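Long-range contacts in ferredoxin-NADP reductase (PDB 5TR9), which probably transfers electrons between ferredoxin and NADP(H) through its bound FAD: residues F35-P40 with D75-F80; F45-F50 with S70-D75; K121-L126 with R228-G233; E207-N212 with Q243-M248. One frame throughout, in Å; residues are numbered along the deposited sequence.

Contact 1 (F35-P40 with D75-F80). With FAD (flavin-adenine dinucleotide), chain C.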
# COMPACT_ATOMS: atom_id res chain seq x y z
N PHE A 35 4.67 12.99 -1.73
CA PHE A 35 4.27 14.36 -1.99
C PHE A 35 2.83 14.55 -1.53
O PHE A 35 2.07 13.59 -1.42
CB PHE A 35 4.42 14.74 -3.48
CG PHE A 35 3.58 13.92 -4.44
CD1 PHE A 35 4.04 12.70 -4.94
CD2 PHE A 35 2.36 14.41 -4.91
CE1 PHE A 35 3.28 11.96 -5.85
CE2 PHE A 35 1.59 13.68 -5.82
CZ PHE A 35 2.05 12.45 -6.30
N ALA A 36 2.50 15.80 -1.22
CA ALA A 36 1.16 16.15 -0.77
C ALA A 36 0.55 17.14 -1.74
O ALA A 36 1.25 17.98 -2.32
CB ALA A 36 1.19 16.77 0.63
N ILE A 37 -0.77 17.04 -1.90
CA ILE A 37 -1.53 17.97 -2.72
C ILE A 37 -2.70 18.49 -1.90
O ILE A 37 -3.11 17.90 -0.89
CB ILE A 37 -2.03 17.32 -4.03
CG1 ILE A 37 -3.15 16.31 -3.74
CG2 ILE A 37 -0.89 16.62 -4.78
CD1 ILE A 37 -3.75 15.71 -5.01
N SER A 38 -3.24 19.64 -2.33
CA SER A 38 -4.42 20.17 -1.67
C SER A 38 -5.61 19.23 -1.86
O SER A 38 -5.72 18.52 -2.87
CB SER A 38 -4.76 21.58 -2.19
OG SER A 38 -4.88 21.61 -3.60
N ARG A 39 -6.48 19.21 -0.85
CA ARG A 39 -7.61 18.29 -0.79
C ARG A 39 -8.89 19.09 -0.78
O ARG A 39 -9.14 19.85 0.18
CB ARG A 39 -7.53 17.40 0.45
CG ARG A 39 -8.70 16.43 0.53
CD ARG A 39 -8.64 15.59 1.78
NE ARG A 39 -9.75 14.63 1.79
CZ ARG A 39 -9.88 13.68 2.70
NH1 ARG A 39 -8.98 13.60 3.66
NH2 ARG A 39 -10.91 12.84 2.64
N PRO A 40 -9.74 18.98 -1.80
CA PRO A 40 -11.02 19.70 -1.74
C PRO A 40 -11.90 19.14 -0.65
O PRO A 40 -11.82 17.96 -0.27
CB PRO A 40 -11.62 19.48 -3.14
CG PRO A 40 -10.93 18.34 -3.72
CD PRO A 40 -9.58 18.22 -3.05
N ASP A 75 -5.97 16.73 6.29
CA ASP A 75 -6.41 17.93 5.60
C ASP A 75 -5.68 18.15 4.27
O ASP A 75 -5.80 19.24 3.69
CB ASP A 75 -6.21 19.15 6.49
CG ASP A 75 -7.13 19.14 7.68
OD1 ASP A 75 -8.07 18.32 7.70
OD2 ASP A 75 -6.91 19.96 8.60
N THR A 76 -4.93 17.16 3.82
CA THR A 76 -4.23 17.13 2.55
C THR A 76 -4.29 15.69 2.07
O THR A 76 -4.71 14.80 2.80
CB THR A 76 -2.77 17.58 2.69
OG1 THR A 76 -2.14 16.80 3.72
CG2 THR A 76 -2.69 19.06 3.05
N LEU A 77 -3.86 15.47 0.83
CA LEU A 77 -3.72 14.13 0.27
C LEU A 77 -2.24 13.86 0.02
O LEU A 77 -1.57 14.68 -0.62
CB LEU A 77 -4.50 13.98 -1.03
CG LEU A 77 -6.02 14.02 -0.88
CD1 LEU A 77 -6.67 14.38 -2.22
CD2 LEU A 77 -6.52 12.67 -0.36
N GLU A 78 -1.74 12.73 0.50
CA GLU A 78 -0.35 12.37 0.30
C GLU A 78 -0.26 11.08 -0.51
O GLU A 78 -1.11 10.19 -0.40
CB GLU A 78 0.37 12.21 1.64
CG GLU A 78 1.87 12.08 1.52
CD GLU A 78 2.59 12.12 2.85
OE1 GLU A 78 2.24 12.96 3.72
OE2 GLU A 78 3.53 11.32 3.02
N TYR A 79 0.80 10.98 -1.31
CA TYR A 79 1.04 9.85 -2.20
C TYR A 79 2.51 9.46 -2.13
O TYR A 79 3.37 10.26 -1.75
CB TYR A 79 0.64 10.18 -3.65
CG TYR A 79 -0.81 10.61 -3.76
CD1 TYR A 79 -1.82 9.67 -3.86
CD2 TYR A 79 -1.15 11.97 -3.70
CE1 TYR A 79 -3.16 10.07 -3.93
CE2 TYR A 79 -2.48 12.37 -3.77
CZ TYR A 79 -3.48 11.42 -3.88
OH TYR A 79 -4.79 11.84 -3.94
N PHE A 80 2.77 8.19 -2.47
CA PHE A 80 4.11 7.61 -2.52
C PHE A 80 4.34 7.10 -3.93
O PHE A 80 3.62 6.21 -4.39
CB PHE A 80 4.24 6.46 -1.50
CG PHE A 80 5.48 5.60 -1.65
CD1 PHE A 80 6.69 6.14 -2.03
CD2 PHE A 80 5.42 4.24 -1.34
CE1 PHE A 80 7.83 5.34 -2.15
CE2 PHE A 80 6.56 3.44 -1.43
CZ PHE A 80 7.75 3.98 -1.84
PA FAD C . 4.14 3.97 -16.83
O1A FAD C . 4.07 4.21 -18.30
O2A FAD C . 2.81 4.02 -16.07
O5B FAD C . 4.75 2.57 -16.50
C5B FAD C . 5.96 2.12 -17.13
C4B FAD C . 6.34 0.81 -16.48
O4B FAD C . 6.85 1.07 -15.16
C3B FAD C . 5.18 -0.16 -16.25
O3B FAD C . 4.92 -0.95 -17.41
C2B FAD C . 5.70 -1.02 -15.10
O2B FAD C . 6.56 -2.05 -15.56
C1B FAD C . 6.53 -0.02 -14.30
N9A FAD C . 5.89 0.53 -13.12
C8A FAD C . 4.87 1.44 -13.06
N7A FAD C . 4.53 1.79 -11.84
C5A FAD C . 5.40 1.06 -11.04
C6A FAD C . 5.56 0.99 -9.65
N6A FAD C . 4.80 1.67 -8.78
N1A FAD C . 6.51 0.16 -9.17
C2A FAD C . 7.27 -0.52 -10.04
N3A FAD C . 7.21 -0.53 -11.37
C4A FAD C . 6.25 0.30 -11.82
N1 FAD C . 2.57 3.85 -8.60
C2 FAD C . 3.19 4.38 -7.51
O2 FAD C . 4.36 4.79 -7.58
N3 FAD C . 2.50 4.43 -6.30
C4 FAD C . 1.21 3.98 -6.08
O4 FAD C . 0.69 4.09 -4.97
C4X FAD C . 0.57 3.44 -7.25
N5 FAD C . -0.66 2.97 -7.12
C5X FAD C . -1.27 2.44 -8.25
C6 FAD C . -2.57 1.95 -8.14
C7 FAD C . -3.23 1.41 -9.23
C7M FAD C . -4.64 0.90 -9.08
C8 FAD C . -2.58 1.37 -10.48
C8M FAD C . -3.28 0.80 -11.69
C9 FAD C . -1.28 1.86 -10.59
C9A FAD C . -0.62 2.40 -9.49
N10 FAD C . 0.71 2.86 -9.56
C10 FAD C . 1.32 3.42 -8.47
C1' FAD C . 1.40 2.98 -10.85
C2' FAD C . 1.23 4.41 -11.39
O2' FAD C . -0.11 4.65 -11.82
C3' FAD C . 2.19 4.70 -12.55
O3' FAD C . 2.12 3.64 -13.50
C4' FAD C . 3.61 5.03 -12.11
O4' FAD C . 3.60 6.27 -11.40
C5' FAD C . 4.59 5.13 -13.26
O5' FAD C . 4.07 6.06 -14.23
P FAD C . 4.90 6.41 -15.54
O1P FAD C . 6.23 7.04 -15.15
O2P FAD C . 4.00 7.17 -16.45
O3P FAD C . 5.18 4.95 -16.15
O HOH W 1 -6.04 20.83 1.36

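Contact 2 (F45-F50 with S70-D75). With FAD (flavin-adenine dinucleotide), chain C.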
# COMPACT_ATOMS: atom_id res chain seq x y z
N PHE A 45 -12.76 9.44 0.54
CA PHE A 45 -12.25 8.13 0.15
C PHE A 45 -12.29 7.22 1.37
O PHE A 45 -12.45 7.68 2.51
CB PHE A 45 -10.84 8.21 -0.45
CG PHE A 45 -9.76 8.56 0.54
CD1 PHE A 45 -9.51 9.89 0.89
CD2 PHE A 45 -8.98 7.55 1.11
CE1 PHE A 45 -8.51 10.20 1.80
CE2 PHE A 45 -7.98 7.85 2.03
CZ PHE A 45 -7.75 9.19 2.38
N LYS A 46 -12.22 5.92 1.11
CA LYS A 46 -12.06 4.94 2.17
C LYS A 46 -10.61 4.48 2.19
O LYS A 46 -10.01 4.25 1.14
CB LYS A 46 -12.98 3.73 1.95
CG LYS A 46 -14.46 4.06 1.98
CD LYS A 46 -15.28 2.80 1.71
CE LYS A 46 -16.75 3.10 1.53
NZ LYS A 46 -17.38 3.54 2.81
N ALA A 47 -10.05 4.34 3.40
CA ALA A 47 -8.66 3.93 3.51
C ALA A 47 -8.41 2.64 2.75
O ALA A 47 -9.16 1.66 2.89
CB ALA A 47 -8.29 3.75 4.98
N GLY A 48 -7.35 2.64 1.93
CA GLY A 48 -7.04 1.55 1.03
C GLY A 48 -7.34 1.84 -0.43
O GLY A 48 -6.84 1.12 -1.31
N GLN A 49 -8.12 2.88 -0.70
CA GLN A 49 -8.50 3.21 -2.07
C GLN A 49 -7.44 4.08 -2.75
O GLN A 49 -6.50 4.58 -2.13
CB GLN A 49 -9.86 3.91 -2.07
CG GLN A 49 -10.98 2.95 -1.71
CD GLN A 49 -12.34 3.55 -1.96
OE1 GLN A 49 -12.62 4.69 -1.58
NE2 GLN A 49 -13.21 2.78 -2.60
N PHE A 50 -7.60 4.23 -4.07
CA PHE A 50 -6.67 5.02 -4.86
C PHE A 50 -7.35 6.17 -5.59
O PHE A 50 -8.55 6.13 -5.91
CB PHE A 50 -5.88 4.13 -5.85
CG PHE A 50 -6.73 3.39 -6.86
CD1 PHE A 50 -7.03 3.96 -8.10
CD2 PHE A 50 -7.16 2.09 -6.60
CE1 PHE A 50 -7.78 3.25 -9.06
CE2 PHE A 50 -7.92 1.38 -7.55
CZ PHE A 50 -8.22 1.96 -8.77
N SER A 70 -2.09 9.09 2.93
CA SER A 70 -2.48 9.87 4.08
C SER A 70 -3.79 9.34 4.69
O SER A 70 -4.52 8.54 4.10
CB SER A 70 -2.64 11.34 3.68
OG SER A 70 -3.34 11.42 2.44
N ALA A 71 -4.09 9.85 5.88
CA ALA A 71 -5.26 9.42 6.62
C ALA A 71 -6.54 9.99 6.01
O ALA A 71 -6.56 11.10 5.48
CB ALA A 71 -5.16 9.87 8.07
N GLU A 72 -7.62 9.22 6.14
CA GLU A 72 -8.93 9.67 5.68
C GLU A 72 -9.30 11.03 6.27
O GLU A 72 -9.99 11.82 5.62
CB GLU A 72 -9.97 8.60 6.02
CG GLU A 72 -11.30 8.69 5.29
CD GLU A 72 -12.22 7.52 5.64
OE1 GLU A 72 -13.40 7.77 6.00
OE2 GLU A 72 -11.77 6.36 5.56
N TYR A 73 -8.88 11.30 7.50
CA TYR A 73 -9.23 12.51 8.23
C TYR A 73 -8.21 13.63 8.05
O TYR A 73 -8.40 14.72 8.61
CB TYR A 73 -9.38 12.19 9.72
CG TYR A 73 -8.28 11.32 10.27
CD1 TYR A 73 -7.06 11.88 10.67
CD2 TYR A 73 -8.43 9.94 10.38
CE1 TYR A 73 -6.04 11.10 11.18
CE2 TYR A 73 -7.42 9.15 10.88
CZ TYR A 73 -6.23 9.72 11.28
OH TYR A 73 -5.21 8.94 11.77
N ALA A 74 -7.14 13.41 7.28
CA ALA A 74 -6.14 14.46 7.13
C ALA A 74 -6.66 15.59 6.24
O ALA A 74 -7.64 15.44 5.51
CB ALA A 74 -4.84 13.90 6.56
N ASP A 75 -5.97 16.73 6.29
CA ASP A 75 -6.41 17.93 5.60
C ASP A 75 -5.68 18.15 4.27
O ASP A 75 -5.80 19.24 3.69
CB ASP A 75 -6.21 19.15 6.49
CG ASP A 75 -7.13 19.14 7.68
OD1 ASP A 75 -8.07 18.32 7.70
OD2 ASP A 75 -6.91 19.96 8.60
PA FAD C . 4.14 3.97 -16.83
O1A FAD C . 4.07 4.21 -18.30
O2A FAD C . 2.81 4.02 -16.07
O5B FAD C . 4.75 2.57 -16.50
C5B FAD C . 5.96 2.12 -17.13
C4B FAD C . 6.34 0.81 -16.48
O4B FAD C . 6.85 1.07 -15.16
C3B FAD C . 5.18 -0.16 -16.25
O3B FAD C . 4.92 -0.95 -17.41
C2B FAD C . 5.70 -1.02 -15.10
O2B FAD C . 6.56 -2.05 -15.56
C1B FAD C . 6.53 -0.02 -14.30
N9A FAD C . 5.89 0.53 -13.12
C8A FAD C . 4.87 1.44 -13.06
N7A FAD C . 4.53 1.79 -11.84
C5A FAD C . 5.40 1.06 -11.04
C6A FAD C . 5.56 0.99 -9.65
N6A FAD C . 4.80 1.67 -8.78
N1A FAD C . 6.51 0.16 -9.17
C2A FAD C . 7.27 -0.52 -10.04
N3A FAD C . 7.21 -0.53 -11.37
C4A FAD C . 6.25 0.30 -11.82
N1 FAD C . 2.57 3.85 -8.60
C2 FAD C . 3.19 4.38 -7.51
O2 FAD C . 4.36 4.79 -7.58
N3 FAD C . 2.50 4.43 -6.30
C4 FAD C . 1.21 3.98 -6.08
O4 FAD C . 0.69 4.09 -4.97
C4X FAD C . 0.57 3.44 -7.25
N5 FAD C . -0.66 2.97 -7.12
C5X FAD C . -1.27 2.44 -8.25
C6 FAD C . -2.57 1.95 -8.14
C7 FAD C . -3.23 1.41 -9.23
C7M FAD C . -4.64 0.90 -9.08
C8 FAD C . -2.58 1.37 -10.48
C8M FAD C . -3.28 0.80 -11.69
C9 FAD C . -1.28 1.86 -10.59
C9A FAD C . -0.62 2.40 -9.49
N10 FAD C . 0.71 2.86 -9.56
C10 FAD C . 1.32 3.42 -8.47
C1' FAD C . 1.40 2.98 -10.85
C2' FAD C . 1.23 4.41 -11.39
O2' FAD C . -0.11 4.65 -11.82
C3' FAD C . 2.19 4.70 -12.55
O3' FAD C . 2.12 3.64 -13.50
C4' FAD C . 3.61 5.03 -12.11
O4' FAD C . 3.60 6.27 -11.40
C5' FAD C . 4.59 5.13 -13.26
O5' FAD C . 4.07 6.06 -14.23
P FAD C . 4.90 6.41 -15.54
O1P FAD C . 6.23 7.04 -15.15
O2P FAD C . 4.00 7.17 -16.45
O3P FAD C . 5.18 4.95 -16.15

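Contact 3 (K121-L126 with R228-G233)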
# COMPACT_ATOMS: atom_id res chain seq x y z
N LYS A 121 -10.25 -11.16 13.69
CA LYS A 121 -9.28 -11.96 12.96
C LYS A 121 -7.91 -11.30 13.03
O LYS A 121 -7.75 -10.16 13.47
CB LYS A 121 -9.71 -12.12 11.50
CG LYS A 121 -11.12 -12.68 11.33
CD LYS A 121 -11.20 -14.10 11.85
CE LYS A 121 -12.58 -14.69 11.62
NZ LYS A 121 -12.71 -16.03 12.28
N ASP A 122 -6.90 -12.04 12.60
CA ASP A 122 -5.55 -11.49 12.45
C ASP A 122 -5.39 -10.98 11.03
O ASP A 122 -5.44 -11.76 10.07
CB ASP A 122 -4.51 -12.56 12.75
CG ASP A 122 -4.60 -13.06 14.17
OD1 ASP A 122 -4.42 -12.23 15.10
OD2 ASP A 122 -4.89 -14.26 14.38
N LEU A 123 -5.20 -9.67 10.89
CA LEU A 123 -5.08 -9.04 9.58
C LEU A 123 -3.62 -9.04 9.14
O LEU A 123 -2.76 -8.51 9.85
CB LEU A 123 -5.63 -7.62 9.62
CG LEU A 123 -5.63 -6.84 8.31
CD1 LEU A 123 -6.62 -7.52 7.34
CD2 LEU A 123 -5.99 -5.38 8.57
N VAL A 124 -3.34 -9.60 7.96
CA VAL A 124 -1.97 -9.70 7.46
C VAL A 124 -1.90 -9.03 6.09
O VAL A 124 -2.50 -9.51 5.12
CB VAL A 124 -1.49 -11.16 7.38
CG1 VAL A 124 -0.05 -11.24 6.80
CG2 VAL A 124 -1.55 -11.83 8.77
N MET A 125 -1.16 -7.92 6.02
CA MET A 125 -1.02 -7.15 4.79
C MET A 125 0.34 -7.46 4.16
O MET A 125 1.38 -7.28 4.80
CB MET A 125 -1.16 -5.65 5.11
CG MET A 125 -2.56 -5.30 5.62
SD MET A 125 -2.71 -3.63 6.28
CE MET A 125 -1.68 -3.80 7.71
N LEU A 126 0.32 -7.95 2.92
CA LEU A 126 1.52 -8.38 2.21
C LEU A 126 1.73 -7.43 1.04
O LEU A 126 0.84 -7.26 0.21
CB LEU A 126 1.36 -9.81 1.70
CG LEU A 126 0.99 -10.89 2.73
CD1 LEU A 126 0.71 -12.19 2.00
CD2 LEU A 126 2.14 -11.07 3.72
N ARG A 228 -6.73 -13.19 7.88
CA ARG A 228 -7.28 -12.52 6.71
C ARG A 228 -6.17 -11.73 6.04
O ARG A 228 -5.51 -10.93 6.69
CB ARG A 228 -8.47 -11.63 7.09
CG ARG A 228 -9.62 -12.39 7.77
CD ARG A 228 -10.28 -13.38 6.81
NE ARG A 228 -11.44 -14.08 7.39
CZ ARG A 228 -11.37 -15.25 8.03
NH1 ARG A 228 -10.21 -15.85 8.20
NH2 ARG A 228 -12.48 -15.81 8.49
N PHE A 229 -5.96 -11.98 4.75
CA PHE A 229 -4.84 -11.43 3.99
C PHE A 229 -5.28 -10.32 3.05
O PHE A 229 -6.33 -10.42 2.40
CB PHE A 229 -4.16 -12.50 3.13
CG PHE A 229 -3.37 -13.52 3.91
CD1 PHE A 229 -2.07 -13.26 4.30
CD2 PHE A 229 -3.93 -14.76 4.22
CE1 PHE A 229 -1.32 -14.21 5.01
CE2 PHE A 229 -3.20 -15.72 4.94
CZ PHE A 229 -1.89 -15.44 5.32
N MET A 230 -4.44 -9.29 2.91
CA MET A 230 -4.57 -8.31 1.84
C MET A 230 -3.24 -8.25 1.12
O MET A 230 -2.18 -8.31 1.75
CB MET A 230 -4.95 -6.94 2.39
CG MET A 230 -6.16 -6.98 3.32
SD MET A 230 -6.58 -5.36 3.96
CE MET A 230 -7.29 -4.59 2.49
N ILE A 231 -3.28 -8.17 -0.21
CA ILE A 231 -2.08 -8.26 -1.03
C ILE A 231 -2.05 -7.08 -1.98
O ILE A 231 -3.01 -6.87 -2.73
CB ILE A 231 -2.02 -9.55 -1.85
CG1 ILE A 231 -2.43 -10.77 -1.02
CG2 ILE A 231 -0.61 -9.73 -2.46
CD1 ILE A 231 -2.60 -12.04 -1.88
N CYS A 232 -0.94 -6.35 -2.02
CA CYS A 232 -0.79 -5.26 -2.98
C CYS A 232 0.67 -5.17 -3.38
O CYS A 232 1.53 -4.90 -2.54
CB CYS A 232 -1.29 -3.92 -2.41
SG CYS A 232 -1.25 -2.57 -3.64
N GLY A 233 0.97 -5.37 -4.66
CA GLY A 233 2.37 -5.41 -5.07
C GLY A 233 2.48 -5.58 -6.56
O GLY A 233 1.51 -5.41 -7.30

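Contact 4 (E207-N212 with Q243-M248)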
# COMPACT_ATOMS: atom_id res chain seq x y z
N GLU A 207 7.66 -17.56 -1.11
CA GLU A 207 8.53 -18.55 -0.48
C GLU A 207 8.47 -18.45 1.04
O GLU A 207 8.47 -19.48 1.74
CB GLU A 207 9.97 -18.41 -0.97
CG GLU A 207 10.87 -19.53 -0.41
CD GLU A 207 12.28 -19.55 -0.99
OE1 GLU A 207 12.60 -18.70 -1.84
OE2 GLU A 207 13.07 -20.43 -0.58
N LEU A 208 8.43 -17.22 1.57
CA LEU A 208 8.35 -17.02 3.02
C LEU A 208 7.02 -17.46 3.60
O LEU A 208 6.94 -17.74 4.81
CB LEU A 208 8.60 -15.55 3.35
CG LEU A 208 9.95 -14.99 2.92
CD1 LEU A 208 9.92 -13.47 3.02
CD2 LEU A 208 11.09 -15.58 3.76
N LEU A 209 5.96 -17.51 2.79
CA LEU A 209 4.72 -18.13 3.24
C LEU A 209 4.85 -19.65 3.25
O LEU A 209 4.45 -20.31 4.22
CB LEU A 209 3.56 -17.70 2.34
CG LEU A 209 3.11 -16.26 2.46
CD1 LEU A 209 2.18 -15.90 1.30
CD2 LEU A 209 2.43 -16.00 3.81
N LYS A 210 5.41 -20.21 2.18
CA LYS A 210 5.55 -21.66 2.07
C LYS A 210 6.37 -22.24 3.22
O LYS A 210 6.02 -23.29 3.76
CB LYS A 210 6.21 -22.03 0.74
CG LYS A 210 5.39 -21.77 -0.50
CD LYS A 210 6.17 -22.27 -1.72
CE LYS A 210 5.49 -21.91 -3.04
NZ LYS A 210 5.67 -20.48 -3.38
N ASN A 211 7.47 -21.58 3.59
CA ASN A 211 8.39 -22.14 4.57
C ASN A 211 8.08 -21.69 6.00
O ASN A 211 8.89 -21.93 6.90
CB ASN A 211 9.85 -21.81 4.19
CG ASN A 211 10.23 -20.33 4.35
OD1 ASN A 211 9.51 -19.54 4.96
ND2 ASN A 211 11.40 -19.96 3.82
N ASN A 212 6.95 -21.01 6.21
CA ASN A 212 6.46 -20.59 7.52
C ASN A 212 7.31 -19.50 8.15
O ASN A 212 7.16 -19.23 9.35
CB ASN A 212 6.33 -21.78 8.47
CG ASN A 212 5.32 -22.78 7.99
OD1 ASN A 212 4.14 -22.47 7.89
ND2 ASN A 212 5.78 -23.98 7.66
N GLN A 243 -1.69 -17.61 -5.51
CA GLN A 243 -1.66 -19.04 -5.81
C GLN A 243 -1.08 -19.84 -4.65
O GLN A 243 -1.54 -20.95 -4.37
CB GLN A 243 -0.88 -19.30 -7.09
CG GLN A 243 -1.54 -18.65 -8.29
CD GLN A 243 -0.89 -18.97 -9.60
OE1 GLN A 243 0.19 -19.60 -9.66
NE2 GLN A 243 -1.54 -18.57 -10.69
N THR A 244 -0.08 -19.27 -3.96
CA THR A 244 0.50 -19.93 -2.80
C THR A 244 -0.52 -20.06 -1.67
O THR A 244 -0.66 -21.13 -1.06
CB THR A 244 1.74 -19.17 -2.34
OG1 THR A 244 2.75 -19.30 -3.35
CG2 THR A 244 2.29 -19.73 -1.02
N LEU A 245 -1.27 -18.98 -1.41
CA LEU A 245 -2.30 -19.02 -0.36
C LEU A 245 -3.42 -20.00 -0.72
O LEU A 245 -3.92 -20.72 0.15
CB LEU A 245 -2.85 -17.62 -0.11
CG LEU A 245 -1.84 -16.66 0.55
CD1 LEU A 245 -2.42 -15.26 0.62
CD2 LEU A 245 -1.47 -17.18 1.94
N LEU A 246 -3.82 -20.05 -2.00
CA LEU A 246 -4.78 -21.08 -2.40
C LEU A 246 -4.27 -22.48 -2.08
O LEU A 246 -5.03 -23.34 -1.62
CB LEU A 246 -5.10 -20.98 -3.90
CG LEU A 246 -5.88 -19.78 -4.44
CD1 LEU A 246 -6.37 -20.07 -5.86
CD2 LEU A 246 -7.05 -19.41 -3.55
N ASP A 247 -2.98 -22.73 -2.31
CA ASP A 247 -2.40 -24.04 -2.02
C ASP A 247 -2.43 -24.34 -0.52
O ASP A 247 -2.49 -25.51 -0.13
CB ASP A 247 -0.96 -24.13 -2.53
CG ASP A 247 -0.87 -24.22 -4.04
OD1 ASP A 247 -1.86 -24.60 -4.69
OD2 ASP A 247 0.22 -23.91 -4.59
N MET A 248 -2.39 -23.30 0.30
CA MET A 248 -2.41 -23.39 1.76
C MET A 248 -3.82 -23.42 2.34
O MET A 248 -3.96 -23.45 3.56
CB MET A 248 -1.61 -22.23 2.37
CG MET A 248 -0.12 -22.35 2.10
SD MET A 248 0.87 -20.87 2.43
CE MET A 248 0.72 -20.71 4.21

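Contact 1 (F35-P40 with D75-F80)
F35 and Y79 face each other across strands 32-38 and 76-82, antiparallel neighbours in the flavin-binding beta barrel of the ferredoxin-NADP reductase family. They form a hydrogen-bonded pair: F35 N reaches Y79 O at 3.0 Å, and Y79 N returns to F35 O at 2.9 Å. I37 and L77 repeat the pattern farther along, and the bond from L77 N to I37 O is almost straight, 178° at the hydrogen. Between these pairs A36 and E78 make a non-hydrogen-bonded pair with CA atoms 4.2 Å apart; the small methyl of A36 suits this close approach.

F35, I37, L77 and Y79 share one face of the sheet, and their apolar character suits its buried setting. With CG lying between backbone N and carbonyl carbon (chi1 62°), the F35 ring is brought over Y79 CB, which makes a CH-pi contact 4.1 Å from the ring centroid. The two rings meet obliquely. I37 CD1 comes to the edge of the Y79 ring, 3.8 Å from CE2, while Y79 OH is hydrogen-bonded to S51 OG. Strand 101-105 packs on the same face through I102 and L104.

Beyond the paired region, the long aliphatic chain of R39 runs straight out and crosses L77 nearly at right angles, CG against CG at 3.9 Å. This places the guanidinium with L77 CD2 over one face and lets NH1 bond E72 O. At the other end, the carbonyl of F80 grips the flavin itself: FAD N3 donates to F80 O at 2.8 Å.

Contact 2 (F45-F50 with S70-D75)
F45 and E72 carry most of this contact between two loops of the flavin-binding domain, where the F45 ring meets backbone atoms of the other loop. Swung toward that loop by a first torsion of 70°, the ring puts F45 CZ 3.5 Å from E72 CA. Two carbonyls lie at the ring edge near its plane, S70 O 3.7 Å and A71 O 3.8 Å from F45 CZ. Aromatic C-H groups carry slight positive charge, so phenylalanine suits a place lined by backbone oxygens.

The polar link is a single weak hydrogen bond, A47 N to E72 OE2 at 3.4 Å, and E72 was modelled in two conformers, so its detail is uncertain. In the conformer described here the extended side chain directs OE1 to a magnesium ion as a ligand; the metal probably helps to balance the carboxylate charge.

Turns shape both backbones. K46 to Q49 is a type II turn whose third residue, G48, has a positive phi of 106°, a conformation glycine adopts readily because it lacks a CB. Q49 N closes the turn on K46 O at 3.0 Å, and the Q49 side chain adds a second bond, its OE1 accepting K46 N at 3.0 Å. A71 to A74 forms a type I turn.

One ligand contact joins this region to the cofactor: the methyl carbon FAD C7M sits centrally over one face of the F50 ring, 3.7 Å from CE2.

The loops connect strand 32-38 to strand 50-57 and strand 60-67 to strand 76-82. Helix 133-139 lies against both, S137 hydrogen-bonding S70 O and, with I138, touching A47.

Contact 3 (K121-L126 with R228-G233)
L123 to L126 run beside R228 to I231 as parallel strands, their axes 4.7 Å apart and 16° from exact alignment, and five backbone hydrogen bonds pass alternately between them, from R228 N to D122 O at the start to C232 N to L126 O at the end.

Side chains alternate between the two faces of this parallel sheet, which belongs to the nucleotide-binding domain of the family. On one face V124 and F229 extend alongside each other from neighbouring strands, with V124 CG1 3.7 Å from F229 CE1. L126 CD1 crosses to F229 CD1 at 3.8 Å, so the ring packs obliquely against both branched side chains. On the other face L123 CD1 meets the flexible thioether of M230, 4.0 Å from SD.

Two cationic chains meet at the N-terminal end of the strand pair. K121 and R228 both bend at the second torsion (-65° and -66°), which lays the K121 methylenes over one face of the guanidinium, CE 3.3 Å from R228 NH2. K121 NZ lies 3.8 Å from R228 NH2; its bond to E225 O, and weak ones from R228 NH1 to P224 O and E225 O, probably ease this approach of like charges.

Strands 150-157 and 261-265 flank the pair on its outer sides. Helix 133-139 covers M125, M230 and C232, while helix 235-247 packs on L126, F229 and I231 of the opposite face.

Contact 4 (E207-N212 with Q243-M248)
L209 packs on T244, L245 and M248 where helix 205-210 meets the end of helix 235-247, a helix-helix contact in the alpha/beta nucleotide-binding domain. L209 CB already touches two of them, T244 CG2 at 4.1 Å and M248 SD at 4.2 Å. Farther out, L209 CD1 continues to L245, where it meets CD2 at 3.9 Å. A branched, apolar leucine thus suits this buried place, its base and one tip each having a partner. M248 closes the C-terminal side: the bend at its third torsion (66°) brings CE back to within 3.8 Å of L209 O.

L245 also touches F229 and I231 of strand 227-233, joining the helix pair to the sheet.

K210 lies on the solvent-exposed side, where a long chain can cover apolar atoms and still end in a charge. K210 CG rests 3.7 Å from T244 CG2, a methyl. The threonine hydroxyl also bonds D240 O one turn earlier in its own helix. A turn at the last torsion of K210 (75°) then brings the ammonium toward T244, and K210 NZ donates to T244 OG1 at 3.1 Å.

How the contacts relate
The four contacts divide between two domains. Contacts 1 and 2 belong to the flavin-binding part and both reach FAD; they share D75, the side chain of R39 reaches from one into the other, and E78 N bonds S70 OG. Contacts 3 and 4 lie in the nucleotide-binding part, where F229 and L126 pack on L245 and L209. Regular backbone pairing dominates 1 and 3, antiparallel in one and parallel in the other; contact 2 relies on turns and a metal-bound carboxylate, contact 4 on apolar side chains. Contact 3 is the most buried, contact 1 partly so, and contact 2 is buried although its carboxylate reaches magnesium. The centre of contact 4 lies about 21 Å from the chain's centre, with K210 exposed.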